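Local structure of heme-binding protein A (Haemophilus parasuis 29755, 3TPA) at residues 204-209 against 218-223; 8-13 against 241-246; 447-452 against 463-468. The protein probably binds glutathione in the periplasm as the solute-binding component of an ABC-type uptake system, despite its name as a heme-binding protein. The protein carries 1 engineered substitution. All coordinates share one frame; numbering follows the deposited sequence. Where two conformers were deposited one is given.

Contact 1 (204-209 against 218-223)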
# COMPACT_ATOMS: atom_id res chain seq x y z
N ARG A 204 22.31 -5.54 10.11
CA ARG A 204 22.66 -4.68 11.24
C ARG A 204 22.79 -3.20 10.90
O ARG A 204 23.33 -2.84 9.85
CB ARG A 204 23.97 -5.17 11.87
CG ARG A 204 23.82 -6.43 12.71
CD ARG A 204 25.15 -6.80 13.39
NE ARG A 204 24.96 -7.75 14.48
CZ ARG A 204 24.79 -9.06 14.31
NH1 ARG A 204 24.78 -9.57 13.09
NH2 ARG A 204 24.63 -9.85 15.36
N TYR A 205 22.31 -2.34 11.80
CA TYR A 205 22.36 -0.89 11.59
C TYR A 205 22.86 -0.18 12.82
O TYR A 205 22.72 -0.67 13.93
CB TYR A 205 20.97 -0.31 11.26
CG TYR A 205 20.25 -1.01 10.15
CD1 TYR A 205 20.18 -0.45 8.87
CD2 TYR A 205 19.63 -2.22 10.37
CE1 TYR A 205 19.51 -1.11 7.84
CE2 TYR A 205 18.97 -2.88 9.35
CZ TYR A 205 18.91 -2.33 8.10
OH TYR A 205 18.25 -3.00 7.11
N THR A 206 23.41 1.01 12.60
CA THR A 206 23.83 1.91 13.66
C THR A 206 23.21 3.28 13.48
O THR A 206 23.02 3.73 12.35
CB THR A 206 25.36 2.08 13.65
OG1 THR A 206 25.98 0.81 13.91
CG2 THR A 206 25.78 3.08 14.71
N ALA A 207 22.91 3.97 14.57
CA ALA A 207 22.32 5.30 14.47
C ALA A 207 23.26 6.29 13.78
O ALA A 207 24.47 6.28 13.99
CB ALA A 207 21.93 5.82 15.85
N ASN A 208 22.67 7.14 12.94
CA ASN A 208 23.37 8.24 12.30
C ASN A 208 23.43 9.45 13.23
O ASN A 208 22.41 10.07 13.52
CB ASN A 208 22.66 8.61 11.01
CG ASN A 208 23.30 9.80 10.31
OD1 ASN A 208 24.42 10.20 10.64
ND2 ASN A 208 22.58 10.36 9.33
N VAL A 209 24.63 9.79 13.68
CA VAL A 209 24.78 10.91 14.62
C VAL A 209 24.43 12.25 13.96
O VAL A 209 23.98 13.18 14.63
CB VAL A 209 26.20 11.00 15.18
CG1 VAL A 209 26.31 12.21 16.10
CG2 VAL A 209 26.55 9.72 15.92
N ILE A 218 17.74 5.08 19.60
CA ILE A 218 18.33 3.74 19.60
C ILE A 218 19.65 3.67 18.85
O ILE A 218 19.73 4.03 17.67
CB ILE A 218 17.36 2.69 19.02
CG1 ILE A 218 16.10 2.62 19.86
CG2 ILE A 218 18.02 1.32 18.96
CD1 ILE A 218 14.96 1.90 19.18
N GLU A 219 20.69 3.18 19.51
CA GLU A 219 22.02 3.16 18.93
C GLU A 219 22.27 2.04 17.92
O GLU A 219 23.05 2.21 16.99
CB GLU A 219 23.09 3.12 20.03
CG GLU A 219 23.36 4.48 20.65
CD GLU A 219 24.16 5.38 19.73
OE1 GLU A 219 24.09 6.61 19.89
OE2 GLU A 219 24.88 4.85 18.85
N ARG A 220 21.66 0.87 18.12
CA ARG A 220 21.87 -0.27 17.22
C ARG A 220 20.58 -1.04 16.93
O ARG A 220 19.76 -1.31 17.81
CB ARG A 220 22.89 -1.28 17.79
CG ARG A 220 24.28 -1.27 17.15
CD ARG A 220 25.37 -1.50 18.21
NE ARG A 220 25.23 -0.61 19.36
CZ ARG A 220 25.72 -0.82 20.57
NH1 ARG A 220 25.51 0.09 21.50
NH2 ARG A 220 26.42 -1.92 20.85
N LEU A 221 20.44 -1.41 15.67
CA LEU A 221 19.27 -2.08 15.16
C LEU A 221 19.73 -3.42 14.61
O LEU A 221 20.62 -3.48 13.76
CB LEU A 221 18.67 -1.24 14.04
CG LEU A 221 17.21 -0.81 14.02
CD1 LEU A 221 16.78 -0.16 15.33
CD2 LEU A 221 17.01 0.15 12.83
N ILE A 222 19.13 -4.51 15.09
CA ILE A 222 19.39 -5.81 14.50
C ILE A 222 18.12 -6.40 13.91
O ILE A 222 17.15 -6.63 14.62
CB ILE A 222 19.96 -6.81 15.52
CG1 ILE A 222 21.22 -6.25 16.18
CG2 ILE A 222 20.27 -8.14 14.85
CD1 ILE A 222 21.74 -7.10 17.32
N PHE A 223 18.14 -6.64 12.60
CA PHE A 223 17.08 -7.42 11.95
C PHE A 223 17.49 -8.90 11.94
O PHE A 223 18.35 -9.29 11.15
CB PHE A 223 16.85 -6.95 10.51
CG PHE A 223 16.13 -5.62 10.38
CD1 PHE A 223 15.41 -5.34 9.23
CD2 PHE A 223 16.19 -4.67 11.38
CE1 PHE A 223 14.74 -4.11 9.09
CE2 PHE A 223 15.54 -3.45 11.25
CZ PHE A 223 14.82 -3.17 10.09
O HOH W 1 25.71 5.87 16.36
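Tyr205 and Leu221 face each other as a hydrogen-bonded pair of neighbouring antiparallel strands, and the tyrosine shows how one residue can serve both the sheet and the side chains packed on one face of it, among them Val39 of helix 36-39. Its N-H reaches Leu221 O at 2.8 Å, and its own O accepts from Leu221 N in return. CB of Tyr205 touches CB of Leu221 at 3.7 Å. CG stands beside the backbone N (chi1 -52°), which carries the ring toward Phe223; on the way CD2 passes Leu221 O, which lies in the ring plane at its edge. CE2 comes next, 3.9 Å from Phe223 CD2 and over the centre of the phenylalanine face. The result is an edge-to-face pair with ring centroids 5.0 Å apart and planes inclined at 52°. The tip, OH, bonds to Ala34 O. Further along, Ala207 N donates to Glu219 O at 3.0 Å, and a water joins Ala207 O to Glu219 OE2, while OE1 of that glutamate pairs with Lys215. Buried, with its backbone tied to Leu221 and its hydroxyl to Ala34, Tyr205 is held at both ends, and the ring between them packs on Phe223.

Contact 2 (8-13 against 241-246)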
# COMPACT_ATOMS: atom_id res chain seq x y z
N ASN A 8 21.45 0.50 24.00
CA ASN A 8 20.12 0.31 23.46
C ASN A 8 20.19 -0.34 22.09
O ASN A 8 20.65 0.27 21.12
CB ASN A 8 19.37 1.65 23.37
CG ASN A 8 20.31 2.84 23.32
OD1 ASN A 8 20.52 3.45 22.27
ND2 ASN A 8 20.87 3.19 24.47
N THR A 9 19.75 -1.59 22.02
CA THR A 9 19.76 -2.34 20.77
C THR A 9 18.40 -2.96 20.50
O THR A 9 18.02 -3.90 21.18
CB THR A 9 20.79 -3.46 20.81
OG1 THR A 9 22.10 -2.89 20.96
CG2 THR A 9 20.73 -4.28 19.54
N LEU A 10 17.67 -2.44 19.52
CA LEU A 10 16.38 -3.00 19.16
C LEU A 10 16.56 -4.24 18.29
O LEU A 10 17.29 -4.22 17.30
CB LEU A 10 15.53 -1.96 18.43
CG LEU A 10 14.08 -2.35 18.11
CD1 LEU A 10 13.17 -1.16 18.29
CD2 LEU A 10 13.97 -2.91 16.72
N VAL A 11 15.90 -5.34 18.67
CA VAL A 11 15.95 -6.56 17.88
C VAL A 11 14.64 -6.77 17.11
O VAL A 11 13.58 -6.96 17.71
CB VAL A 11 16.28 -7.80 18.75
CG1 VAL A 11 16.23 -9.08 17.93
CG2 VAL A 11 17.65 -7.64 19.40
N ASN A 12 14.73 -6.71 15.78
CA ASN A 12 13.56 -6.85 14.90
C ASN A 12 13.60 -8.23 14.27
O ASN A 12 14.48 -8.52 13.46
CB ASN A 12 13.56 -5.74 13.83
CG ASN A 12 12.31 -5.77 12.91
OD1 ASN A 12 11.27 -6.31 13.26
ND2 ASN A 12 12.44 -5.18 11.74
N CYS A 13 12.66 -9.08 14.64
CA CYS A 13 12.70 -10.47 14.18
C CYS A 13 11.78 -10.65 13.02
O CYS A 13 10.56 -10.56 13.17
CB CYS A 13 12.32 -11.43 15.31
SG CYS A 13 13.49 -11.45 16.65
N CYS A 241 13.08 -10.97 21.22
CA CYS A 241 12.69 -10.14 20.09
C CYS A 241 11.97 -8.92 20.66
O CYS A 241 11.23 -9.04 21.64
CB CYS A 241 11.74 -10.89 19.15
SG CYS A 241 12.46 -12.25 18.21
N ASP A 242 12.19 -7.76 20.05
CA ASP A 242 11.43 -6.56 20.42
C ASP A 242 10.24 -6.32 19.51
O ASP A 242 9.24 -5.75 19.93
CB ASP A 242 12.34 -5.34 20.44
CG ASP A 242 13.38 -5.43 21.51
OD1 ASP A 242 13.00 -5.57 22.68
OD2 ASP A 242 14.58 -5.39 21.17
N VAL A 243 10.35 -6.75 18.25
CA VAL A 243 9.27 -6.60 17.27
C VAL A 243 9.25 -7.88 16.46
O VAL A 243 10.30 -8.44 16.20
CB VAL A 243 9.55 -5.43 16.28
CG1 VAL A 243 8.30 -5.10 15.43
CG2 VAL A 243 10.07 -4.19 16.99
N ILE A 244 8.08 -8.33 16.02
CA ILE A 244 8.00 -9.43 15.07
C ILE A 244 7.08 -9.07 13.91
O ILE A 244 6.21 -8.21 14.03
CB ILE A 244 7.51 -10.74 15.72
CG1 ILE A 244 6.05 -10.60 16.18
CG2 ILE A 244 8.42 -11.15 16.88
CD1 ILE A 244 5.38 -11.92 16.53
N ASP A 245 7.28 -9.75 12.78
CA ASP A 245 6.38 -9.58 11.65
C ASP A 245 5.61 -10.87 11.38
O ASP A 245 5.86 -11.90 12.01
CB ASP A 245 7.13 -9.08 10.40
CG ASP A 245 8.10 -10.11 9.83
OD1 ASP A 245 8.34 -11.15 10.48
OD2 ASP A 245 8.63 -9.85 8.73
N PHE A 246 4.65 -10.79 10.46
CA PHE A 246 3.79 -11.92 10.09
C PHE A 246 3.45 -12.85 11.26
O PHE A 246 3.71 -14.04 11.20
CB PHE A 246 4.39 -12.70 8.91
CG PHE A 246 4.52 -11.87 7.64
CD1 PHE A 246 3.44 -11.69 6.79
CD2 PHE A 246 5.71 -11.24 7.32
CE1 PHE A 246 3.55 -10.91 5.62
CE2 PHE A 246 5.83 -10.46 6.16
CZ PHE A 246 4.76 -10.30 5.31
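Cys13 SG and Cys241 SG are joined covalently at 2.0 Å, a disulfide that ties the first strand of the modelled chain to a segment more than 200 residues later. The bridge has a chi3 of -93°, close to the perpendicular twist preferred by disulfides. Next to it the backbones pair in parallel: Asn12 lies opposite Val243 and Cys13 opposite Ile244. Cys13 N donates to Val243 O at 2.9 Å, an almost straight bond.

Val11 is gripped through both its O and its N-H. The one oxygen takes two backbone donors, Asp242 N at 2.8 Å and, over a longer distance, Val243 N. Its N-H points at Asp242 OD2, 2.8 Å away, in a nearly straight bond (N-H...O 172°) that uses the anti lone pair of OD2. A carboxylate thus takes the place of a strand carbonyl where the regular pairing has not yet begun. Apolar contact is slight: Leu10 CD2 rests 4.1 Å from Val243 CG2, and Cys13 CB lies 4.2 Å from Ile244 CG2. The amide oxygen OD1 of Asn12 sits beside Val243 CB, at 3.6 Å.

In the second shell, Arg493 forms a salt bridge with the same OD2, which would help hold the carboxylate in place and probably favours its charged form. Val488 and Leu490 of strand 478-491 touch Val243, while Leu236 of helix 229-237 packs on Ile244. The whole is a disulfide-braced parallel edge of a mixed sheet, within the periplasmic binding protein fold of family 5 solute-binding proteins.

Contact 3 (447-452 against 463-468)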
# COMPACT_ATOMS: atom_id res chain seq x y z
N ALA A 447 -16.72 11.92 -14.00
CA ALA A 447 -16.40 13.35 -13.97
C ALA A 447 -15.96 13.79 -12.58
O ALA A 447 -15.03 14.59 -12.44
CB ALA A 447 -17.59 14.20 -14.46
N LEU A 448 -16.63 13.28 -11.55
CA LEU A 448 -16.22 13.57 -10.18
C LEU A 448 -14.81 13.06 -9.89
O LEU A 448 -14.03 13.73 -9.21
CB LEU A 448 -17.20 13.00 -9.15
CG LEU A 448 -18.60 13.61 -9.16
CD1 LEU A 448 -19.53 12.80 -8.27
CD2 LEU A 448 -18.53 15.06 -8.68
N LEU A 449 -14.46 11.88 -10.40
CA LEU A 449 -13.11 11.35 -10.15
C LEU A 449 -12.07 12.25 -10.80
O LEU A 449 -11.03 12.55 -10.22
CB LEU A 449 -12.93 9.91 -10.67
CG LEU A 449 -13.72 8.78 -10.02
CD1 LEU A 449 -13.09 7.43 -10.40
CD2 LEU A 449 -13.73 8.95 -8.50
N ALA A 450 -12.35 12.68 -12.03
CA ALA A 450 -11.40 13.52 -12.73
C ALA A 450 -11.23 14.89 -12.03
O ALA A 450 -10.12 15.36 -11.81
CB ALA A 450 -11.82 13.67 -14.20
N SER A 451 -12.35 15.51 -11.68
CA SER A 451 -12.31 16.78 -10.94
C SER A 451 -11.55 16.64 -9.64
O SER A 451 -10.73 17.48 -9.31
CB SER A 451 -13.73 17.29 -10.66
OG SER A 451 -14.36 17.68 -11.88
N ALA A 452 -11.84 15.58 -8.90
CA ALA A 452 -11.23 15.38 -7.59
C ALA A 452 -9.73 15.13 -7.67
O ALA A 452 -8.99 15.58 -6.82
CB ALA A 452 -11.93 14.23 -6.84
N LYS A 463 -15.46 16.12 -0.33
CA LYS A 463 -16.87 16.19 -0.70
C LYS A 463 -17.10 15.57 -2.07
O LYS A 463 -18.09 14.89 -2.30
CB LYS A 463 -17.37 17.63 -0.67
CG LYS A 463 -17.39 18.25 0.72
CD LYS A 463 -18.20 19.55 0.74
CE LYS A 463 -18.02 20.32 2.04
NZ LYS A 463 -16.70 21.01 2.10
N LEU A 464 -16.18 15.81 -2.99
CA LEU A 464 -16.31 15.23 -4.32
C LEU A 464 -16.27 13.70 -4.22
O LEU A 464 -17.08 13.01 -4.84
CB LEU A 464 -15.21 15.75 -5.26
CG LEU A 464 -15.31 17.21 -5.73
CD1 LEU A 464 -14.05 17.62 -6.46
CD2 LEU A 464 -16.54 17.45 -6.63
N TYR A 465 -15.34 13.17 -3.42
CA TYR A 465 -15.24 11.72 -3.25
C TYR A 465 -16.47 11.15 -2.58
O TYR A 465 -16.96 10.08 -2.96
CB TYR A 465 -13.93 11.30 -2.54
CG TYR A 465 -12.74 11.48 -3.45
CD1 TYR A 465 -12.69 10.84 -4.68
CD2 TYR A 465 -11.68 12.32 -3.11
CE1 TYR A 465 -11.63 11.00 -5.53
CE2 TYR A 465 -10.59 12.48 -3.96
CZ TYR A 465 -10.58 11.82 -5.17
OH TYR A 465 -9.53 11.98 -6.04
N GLN A 466 -17.01 11.87 -1.60
CA GLN A 466 -18.21 11.37 -0.95
C GLN A 466 -19.36 11.26 -1.94
O GLN A 466 -20.16 10.32 -1.89
CB GLN A 466 -18.61 12.25 0.24
CG GLN A 466 -17.72 12.04 1.46
CD GLN A 466 -18.26 12.73 2.70
OE1 GLN A 466 -19.01 13.70 2.60
NE2 GLN A 466 -17.90 12.22 3.87
N GLN A 467 -19.44 12.24 -2.85
CA GLN A 467 -20.45 12.24 -3.88
C GLN A 467 -20.26 11.09 -4.85
O GLN A 467 -21.24 10.42 -5.21
CB GLN A 467 -20.44 13.56 -4.65
CG GLN A 467 -20.97 14.73 -3.86
CD GLN A 467 -21.08 15.99 -4.69
OE1 GLN A 467 -20.81 15.99 -5.89
NE2 GLN A 467 -21.49 17.07 -4.05
N ALA A 468 -19.03 10.87 -5.29
CA ALA A 468 -18.72 9.74 -6.18
C ALA A 468 -19.06 8.40 -5.54
O ALA A 468 -19.62 7.52 -6.19
CB ALA A 468 -17.24 9.76 -6.58
O HOH W 2 -10.05 10.75 -8.33
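Leu448 and Ala468 meet where two consecutive helices, 443-453 and 458-475, pack as an antiparallel helical hairpin, their local axes 9.1 Å apart and inclined at 162°. Leucine methyls carry the aliphatic part of the contact. The two methyls of Leu448 divide the work: CD1 lies 3.6 Å from Ala468 N, against the backbone of the opposite helix, whereas CD2 meets Leu464 CD2 at 3.7 Å and also touches Gln467 OE1. Leu464 in turn sends CD1 to the backbone of Ala452, at 3.8 Å from its CA. The small side chains of Ala452 and Ala468 leave the helices near enough for such contacts between leucine methyls and main chain.

A CH-pi contact provides the aromatic component. Ala452 CB sits over one face of the Tyr465 ring, 3.6 Å from its centroid and displaced toward the hydroxyl-bearing rim. Leu449 CD2 approaches the same ring differently, at its edge and near its plane, while also reaching Ala468 CB. Beyond the pair, Leu423 of helix 420-427 touches both Leu449 and Tyr465, joining the hairpin to that helix.

A water links the two segments, and Arg461 makes a weak hydrogen bond to Tyr465 OH. The water lies in the plane of the Tyr465 ring; it accepts a hydrogen bond from Tyr465 OH at 2.7 Å and donates one to Leu449 O at 2.8 Å.

Contacts 1 and 2 are successive joints of one mixed sheet, their centres 12 Å apart, because strand 220-225 of contact 1 runs beside strand 9-14 of contact 2. They meet directly: Ile222 O and Asn12 N are 2.7 Å apart, a probable hydrogen bond, and Glu219 N lies 2.8 Å from Asn8 OD1. In sequence, contact 1 is nested within the long loop that contact 2 closes. Contact 3 comes later in the chain and on the other side of its centre, about 45 Å from contact 1 and 42 Å from contact 2, centre to centre. Its nearest atoms are about 29 Å from contact 2 and about 33 Å from contact 1, so the helical hairpin touches neither.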